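PDB 5AQ1: glucose-6-phosphate dehydrogenase from Trypanosoma cruzi, which catalyses the NADP-dependent oxidation of glucose 6-phosphate to 6-phosphogluconolactone, the entry step of the pentose phosphate pathway. Local coordinates for residues Y212-F226 / H273-P286. Sequence-based numbering, arbitrary orientation.
With BG6 (6-O-phosphono-beta-D-glucopyranose), chain F.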
loop_
_atom_site.group_PDB
_atom_site.type_symbol
_atom_site.label_atom_id
_atom_site.label_comp_id
_atom_site.label_asym_id
_atom_site.label_seq_id
_atom_site.Cartn_x
_atom_site.Cartn_y
_atom_site.Cartn_z
ATOM N N TYR B 212 -1.810 28.312 -19.042
ATOM C CA TYR B 212 -1.154 27.719 -17.876
ATOM C C TYR B 212 -0.471 26.387 -18.195
ATOM O O TYR B 212 0.518 26.031 -17.552
ATOM C CB TYR B 212 -2.139 27.585 -16.710
ATOM C CG TYR B 212 -2.186 28.822 -15.840
ATOM C CD1 TYR B 212 -2.159 30.102 -16.402
ATOM C CD2 TYR B 212 -2.247 28.720 -14.458
ATOM C CE1 TYR B 212 -2.190 31.233 -15.611
ATOM C CE2 TYR B 212 -2.287 29.850 -13.661
ATOM C CZ TYR B 212 -2.252 31.102 -14.241
ATOM O OH TYR B 212 -2.286 32.225 -13.448
ATOM N N LEU B 213 -0.968 25.681 -19.212
ATOM C CA LEU B 213 -0.345 24.436 -19.676
ATOM C C LEU B 213 1.002 24.627 -20.386
ATOM O O LEU B 213 1.652 23.645 -20.748
ATOM C CB LEU B 213 -1.296 23.679 -20.605
ATOM C CG LEU B 213 -2.627 23.212 -20.016
ATOM C CD1 LEU B 213 -3.486 22.598 -21.113
ATOM C CD2 LEU B 213 -2.404 22.218 -18.882
ATOM N N GLY B 214 1.415 25.875 -20.598
ATOM C CA GLY B 214 2.741 26.176 -21.141
ATOM C C GLY B 214 3.767 26.579 -20.092
ATOM O O GLY B 214 4.929 26.831 -20.424
ATOM N N LYS B 215 3.342 26.650 -18.830
ATOM C CA LYS B 215 4.225 27.055 -17.735
ATOM C C LYS B 215 5.079 25.879 -17.279
ATOM O O LYS B 215 4.574 24.767 -17.122
ATOM C CB LYS B 215 3.418 27.614 -16.563
ATOM C CG LYS B 215 2.719 28.927 -16.867
ATOM C CD LYS B 215 2.180 29.585 -15.608
ATOM C CE LYS B 215 1.363 30.829 -15.926
ATOM N NZ LYS B 215 2.204 31.944 -16.441
ATOM N N GLU B 216 6.365 26.141 -17.056
ATOM C CA GLU B 216 7.351 25.099 -16.760
ATOM C C GLU B 216 6.870 24.089 -15.721
ATOM O O GLU B 216 6.892 22.884 -15.963
ATOM C CB GLU B 216 8.662 25.733 -16.284
ATOM C CG GLU B 216 9.780 24.746 -15.981
ATOM C CD GLU B 216 10.235 23.968 -17.202
ATOM O OE1 GLU B 216 10.307 24.557 -18.306
ATOM O OE2 GLU B 216 10.533 22.761 -17.059
ATOM N N MET B 217 6.435 24.583 -14.569
ATOM C CA MET B 217 6.107 23.706 -13.445
ATOM C C MET B 217 4.780 22.968 -13.622
ATOM O O MET B 217 4.566 21.930 -12.997
ATOM C CB MET B 217 6.120 24.487 -12.124
ATOM C CG MET B 217 7.433 25.207 -11.830
ATOM S SD MET B 217 8.929 24.211 -12.038
ATOM C CE MET B 217 8.687 22.975 -10.766
ATOM N N VAL B 218 3.900 23.496 -14.471
ATOM C CA VAL B 218 2.658 22.801 -14.815
ATOM C C VAL B 218 2.966 21.672 -15.798
ATOM O O VAL B 218 2.426 20.569 -15.670
ATOM C CB VAL B 218 1.602 23.765 -15.395
ATOM C CG1 VAL B 218 0.333 23.018 -15.794
ATOM C CG2 VAL B 218 1.267 24.849 -14.382
ATOM N N GLN B 219 3.842 21.943 -16.769
ATOM C CA GLN B 219 4.321 20.910 -17.704
ATOM C C GLN B 219 5.045 19.756 -17.001
ATOM O O GLN B 219 5.053 18.625 -17.495
ATOM C CB GLN B 219 5.257 21.518 -18.754
ATOM C CG GLN B 219 4.572 22.443 -19.748
ATOM C CD GLN B 219 5.499 22.898 -20.863
ATOM O OE1 GLN B 219 6.474 23.615 -20.623
ATOM N NE2 GLN B 219 5.198 22.482 -22.093
ATOM N N ASN B 220 5.650 20.043 -15.852
ATOM C CA ASN B 220 6.405 19.046 -15.110
ATOM C C ASN B 220 5.552 18.147 -14.208
ATOM O O ASN B 220 6.067 17.176 -13.647
ATOM C CB ASN B 220 7.480 19.739 -14.269
ATOM C CG ASN B 220 8.529 18.772 -13.748
ATOM O OD1 ASN B 220 8.942 17.852 -14.456
ATOM N ND2 ASN B 220 8.965 18.973 -12.510
ATOM N N ILE B 221 4.266 18.461 -14.056
ATOM C CA ILE B 221 3.397 17.696 -13.157
ATOM C C ILE B 221 3.351 16.225 -13.563
ATOM O O ILE B 221 3.561 15.337 -12.738
ATOM C CB ILE B 221 1.962 18.261 -13.118
ATOM C CG1 ILE B 221 1.951 19.634 -12.445
ATOM C CG2 ILE B 221 1.033 17.320 -12.360
ATOM C CD1 ILE B 221 0.667 20.408 -12.654
ATOM N N ILE B 222 3.072 15.984 -14.838
ATOM C CA ILE B 222 2.962 14.630 -15.372
ATOM C C ILE B 222 4.251 13.820 -15.179
ATOM O O ILE B 222 4.190 12.639 -14.846
ATOM C CB ILE B 222 2.542 14.650 -16.860
ATOM C CG1 ILE B 222 2.195 13.246 -17.346
ATOM C CG2 ILE B 222 3.628 15.264 -17.740
ATOM C CD1 ILE B 222 1.457 13.237 -18.666
ATOM N N VAL B 223 5.406 14.459 -15.362
ATOM C CA VAL B 223 6.699 13.791 -15.192
ATOM C C VAL B 223 6.954 13.495 -13.713
ATOM O O VAL B 223 7.418 12.413 -13.352
ATOM C CB VAL B 223 7.871 14.644 -15.735
ATOM C CG1 VAL B 223 9.198 13.912 -15.564
ATOM C CG2 VAL B 223 7.648 14.993 -17.200
ATOM N N THR B 224 6.661 14.475 -12.867
ATOM C CA THR B 224 6.835 14.338 -11.429
ATOM C C THR B 224 6.046 13.149 -10.883
ATOM O O THR B 224 6.553 12.381 -10.061
ATOM C CB THR B 224 6.386 15.625 -10.712
ATOM O OG1 THR B 224 7.158 16.730 -11.198
ATOM C CG2 THR B 224 6.568 15.508 -9.214
ATOM N N ARG B 225 4.809 13.003 -11.355
ATOM C CA ARG B 225 3.896 11.986 -10.842
ATOM C C ARG B 225 4.206 10.575 -11.339
ATOM O O ARG B 225 4.186 9.622 -10.554
ATOM C CB ARG B 225 2.455 12.331 -11.213
ATOM C CG ARG B 225 1.851 13.462 -10.398
ATOM C CD ARG B 225 0.348 13.527 -10.619
ATOM N NE ARG B 225 -0.285 12.260 -10.263
ATOM C CZ ARG B 225 -1.473 11.843 -10.696
ATOM N NH1 ARG B 225 -2.206 12.587 -11.513
ATOM N NH2 ARG B 225 -1.933 10.658 -10.300
ATOM N N PHE B 226 4.486 10.442 -12.635
ATOM C CA PHE B 226 4.510 9.128 -13.277
ATOM C C PHE B 226 5.886 8.633 -13.731
ATOM O O PHE B 226 5.990 7.530 -14.257
ATOM C CB PHE B 226 3.538 9.115 -14.457
ATOM C CG PHE B 226 2.121 9.469 -14.084
ATOM C CD1 PHE B 226 1.398 8.671 -13.206
ATOM C CD2 PHE B 226 1.503 10.588 -14.623
ATOM C CE1 PHE B 226 0.093 8.989 -12.865
ATOM C CE2 PHE B 226 0.197 10.911 -14.291
ATOM C CZ PHE B 226 -0.510 10.109 -13.410
ATOM N N HIS B 273 -7.748 27.491 -15.806
ATOM C CA HIS B 273 -6.353 27.321 -15.397
ATOM C C HIS B 273 -6.192 26.309 -14.264
ATOM O O HIS B 273 -5.395 25.377 -14.361
ATOM C CB HIS B 273 -5.746 28.656 -14.957
ATOM C CG HIS B 273 -5.733 29.704 -16.026
ATOM N ND1 HIS B 273 -5.307 29.450 -17.313
ATOM C CD2 HIS B 273 -6.072 31.014 -15.993
ATOM C CE1 HIS B 273 -5.392 30.557 -18.029
ATOM N NE2 HIS B 273 -5.853 31.521 -17.251
ATOM N N LEU B 274 -6.951 26.500 -13.190
ATOM C CA LEU B 274 -6.799 25.679 -11.992
ATOM C C LEU B 274 -7.451 24.302 -12.136
ATOM O O LEU B 274 -7.001 23.336 -11.513
ATOM C CB LEU B 274 -7.344 26.412 -10.763
ATOM C CG LEU B 274 -6.791 27.823 -10.508
ATOM C CD1 LEU B 274 -7.163 28.283 -9.104
ATOM C CD2 LEU B 274 -5.282 27.905 -10.702
ATOM N N THR B 275 -8.495 24.210 -12.955
ATOM C CA THR B 275 -9.105 22.921 -13.272
ATOM C C THR B 275 -8.174 22.081 -14.150
ATOM O O THR B 275 -8.128 20.862 -14.021
ATOM C CB THR B 275 -10.470 23.102 -13.962
ATOM O OG1 THR B 275 -11.340 23.843 -13.101
ATOM C CG2 THR B 275 -11.115 21.749 -14.281
ATOM N N GLN B 276 -7.432 22.733 -15.041
ATOM C CA GLN B 276 -6.403 22.047 -15.829
ATOM C C GLN B 276 -5.348 21.441 -14.908
ATOM O O GLN B 276 -4.988 20.269 -15.042
ATOM C CB GLN B 276 -5.737 23.011 -16.815
ATOM C CG GLN B 276 -6.513 23.220 -18.104
ATOM C CD GLN B 276 -6.554 21.981 -18.973
ATOM O OE1 GLN B 276 -5.724 21.079 -18.836
ATOM N NE2 GLN B 276 -7.522 21.929 -19.880
ATOM N N ILE B 277 -4.858 22.253 -13.976
ATOM C CA ILE B 277 -3.909 21.785 -12.970
ATOM C C ILE B 277 -4.529 20.653 -12.149
ATOM O O ILE B 277 -3.884 19.634 -11.911
ATOM C CB ILE B 277 -3.439 22.940 -12.055
ATOM C CG1 ILE B 277 -2.509 23.872 -12.838
ATOM C CG2 ILE B 277 -2.716 22.409 -10.827
ATOM C CD1 ILE B 277 -2.293 25.221 -12.192
ATOM N N LEU B 278 -5.782 20.831 -11.736
ATOM C CA LEU B 278 -6.500 19.798 -10.988
ATOM C C LEU B 278 -6.486 18.464 -11.726
ATOM O O LEU B 278 -6.204 17.423 -11.128
ATOM C CB LEU B 278 -7.949 20.221 -10.725
ATOM C CG LEU B 278 -8.868 19.175 -10.086
ATOM C CD1 LEU B 278 -8.347 18.742 -8.723
ATOM C CD2 LEU B 278 -10.280 19.722 -9.968
ATOM N N SER B 279 -6.780 18.507 -13.026
ATOM C CA SER B 279 -6.874 17.295 -13.836
ATOM C C SER B 279 -5.530 16.587 -13.948
ATOM O O SER B 279 -5.469 15.362 -13.902
ATOM C CB SER B 279 -7.418 17.608 -15.232
ATOM O OG SER B 279 -6.467 18.314 -16.010
ATOM N N LEU B 280 -4.455 17.358 -14.085
ATOM C CA LEU B 280 -3.114 16.782 -14.149
ATOM C C LEU B 280 -2.702 16.138 -12.823
ATOM O O LEU B 280 -2.026 15.108 -12.819
ATOM C CB LEU B 280 -2.094 17.847 -14.552
ATOM C CG LEU B 280 -2.235 18.377 -15.980
ATOM C CD1 LEU B 280 -1.418 19.644 -16.164
ATOM C CD2 LEU B 280 -1.820 17.326 -16.998
ATOM N N LEU B 281 -3.114 16.740 -11.710
ATOM C CA LEU B 281 -2.786 16.224 -10.381
ATOM C C LEU B 281 -3.589 14.980 -9.981
ATOM O O LEU B 281 -3.164 14.245 -9.096
ATOM C CB LEU B 281 -3.011 17.306 -9.321
ATOM C CG LEU B 281 -2.104 18.535 -9.379
ATOM C CD1 LEU B 281 -2.672 19.644 -8.510
ATOM C CD2 LEU B 281 -0.682 18.193 -8.958
ATOM N N THR B 282 -4.744 14.763 -10.611
ATOM C CA THR B 282 -5.677 13.715 -10.190
ATOM C C THR B 282 -5.865 12.559 -11.180
ATOM O O THR B 282 -6.301 11.478 -10.780
ATOM C CB THR B 282 -7.068 14.309 -9.890
ATOM O OG1 THR B 282 -7.551 15.003 -11.044
ATOM C CG2 THR B 282 -6.994 15.268 -8.709
ATOM N N MET B 283 -5.569 12.785 -12.458
ATOM C CA MET B 283 -5.742 11.760 -13.488
ATOM C C MET B 283 -5.000 10.473 -13.148
ATOM O O MET B 283 -4.031 10.486 -12.390
ATOM C CB MET B 283 -5.261 12.272 -14.856
ATOM C CG MET B 283 -3.772 12.592 -14.928
ATOM S SD MET B 283 -3.234 13.284 -16.510
ATOM C CE MET B 283 -2.540 11.835 -17.290
ATOM N N GLU B 284 -5.467 9.365 -13.716
ATOM C CA GLU B 284 -4.742 8.104 -13.630
ATOM C C GLU B 284 -3.531 8.131 -14.558
ATOM O O GLU B 284 -3.416 8.999 -15.426
ATOM C CB GLU B 284 -5.650 6.928 -14.002
ATOM C CG GLU B 284 -6.783 6.680 -13.018
ATOM C CD GLU B 284 -6.287 6.235 -11.657
ATOM O OE1 GLU B 284 -5.352 5.402 -11.608
ATOM O OE2 GLU B 284 -6.824 6.722 -10.639
ATOM N N LYS B 285 -2.626 7.179 -14.360
ATOM C CA LYS B 285 -1.491 7.015 -15.249
ATOM C C LYS B 285 -2.013 6.706 -16.654
ATOM O O LYS B 285 -2.814 5.785 -16.827
ATOM C CB LYS B 285 -0.590 5.888 -14.762
ATOM C CG LYS B 285 0.657 5.697 -15.606
ATOM C CD LYS B 285 1.447 4.475 -15.171
ATOM C CE LYS B 285 2.129 4.692 -13.834
ATOM N NZ LYS B 285 3.073 3.585 -13.540
ATOM N N PRO B 286 -1.579 7.486 -17.660
ATOM C CA PRO B 286 -2.071 7.265 -19.016
ATOM C C PRO B 286 -1.465 6.036 -19.672
ATOM O O PRO B 286 -0.403 5.566 -19.264
ATOM C CB PRO B 286 -1.658 8.543 -19.754
ATOM C CG PRO B 286 -0.464 9.036 -19.019
ATOM C CD PRO B 286 -0.671 8.645 -17.582
HETATM C C1 BG6 F . -5.726 35.230 -17.838
HETATM C C2 BG6 F . -6.900 35.771 -17.026
HETATM O O1 BG6 F . -6.113 34.043 -18.542
HETATM O O5 BG6 F . -4.637 34.921 -16.963
HETATM C C3 BG6 F . -6.452 36.990 -16.236
HETATM O O2 BG6 F . -7.989 36.115 -17.889
HETATM C C4 BG6 F . -5.273 36.593 -15.363
HETATM O O3 BG6 F . -7.508 37.507 -15.420
HETATM C C5 BG6 F . -4.150 36.056 -16.241
HETATM O O4 BG6 F . -4.835 37.725 -14.610
HETATM C C6 BG6 F . -2.929 35.673 -15.409
HETATM O O6 BG6 F . -1.963 34.997 -16.215
HETATM P P BG6 F . -0.461 34.797 -15.673
HETATM O O1P BG6 F . -0.622 34.110 -14.336
HETATM O O2P BG6 F . 0.198 33.924 -16.704
HETATM O O3P BG6 F . 0.076 36.206 -15.599
#
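Tyr-212 lays its ring over the imidazole of His-273 in an offset stack, the centroids 4.0 Å apart and the planes 19° from parallel, with His-273 CB also over the same phenol face as a CH-pi contact. CE of Lys-215 lies against the opposite face. Both stacked rings reach the bound glucose 6-phosphate: NE2 of His-273 hydrogen-bonds the anomeric hydroxyl O1 at 2.8 Å, while Tyr-212 OH makes a weak bond to phosphate oxygen O1P and Lys-215 NZ binds O2P. The stack lies alongside the substrate, His-273 meeting its C1 end and Tyr-212 its phosphate, and Asp-210, hydrogen-bonded to ND1, helps fix the rotation of the imidazole. Behind this pocket, Ile-277 CD1 comes to the edge of the Tyr-212 ring. Val-218 then meets Leu-280 nearly at a right angle, CG1 to CD1 3.8 Å, and Ile-221 turns CG2 onto Leu-280 CB and Leu-281 CD2. Helices 221-226 and 273-282 run almost parallel here, at 20°, with axes 9.6 Å apart; they pack on the large mixed beta-sheet of the C-terminal domain, where Ile-376 touches Ile-221, Ile-277 and Leu-281. At the far end Arg-225, its chain bent at chi3 (58°), brings its guanidinium to carbonyls in the last turn of helix 273-282 and just past it. NH1 bonds Leu-280 O at 2.8 Å, in the guanidinium plane, and NH1 and NH2 together grip Met-283 O end-on, at 2.9 and 3.0 Å. Its positive charge would suit this helix end. One guanidinium face looks onto Leu-281 O; Phe-226 CZ sits over the other. Arg-225 CB lies over one face of the Phe-226 ring, and the other takes Lys-285 CA and Pro-286 CD as CH-pi partners, Lys-285 CA 3.9 Å from the centroid, and the amine of Lys-285 continues to Glu-383 of a second subunit.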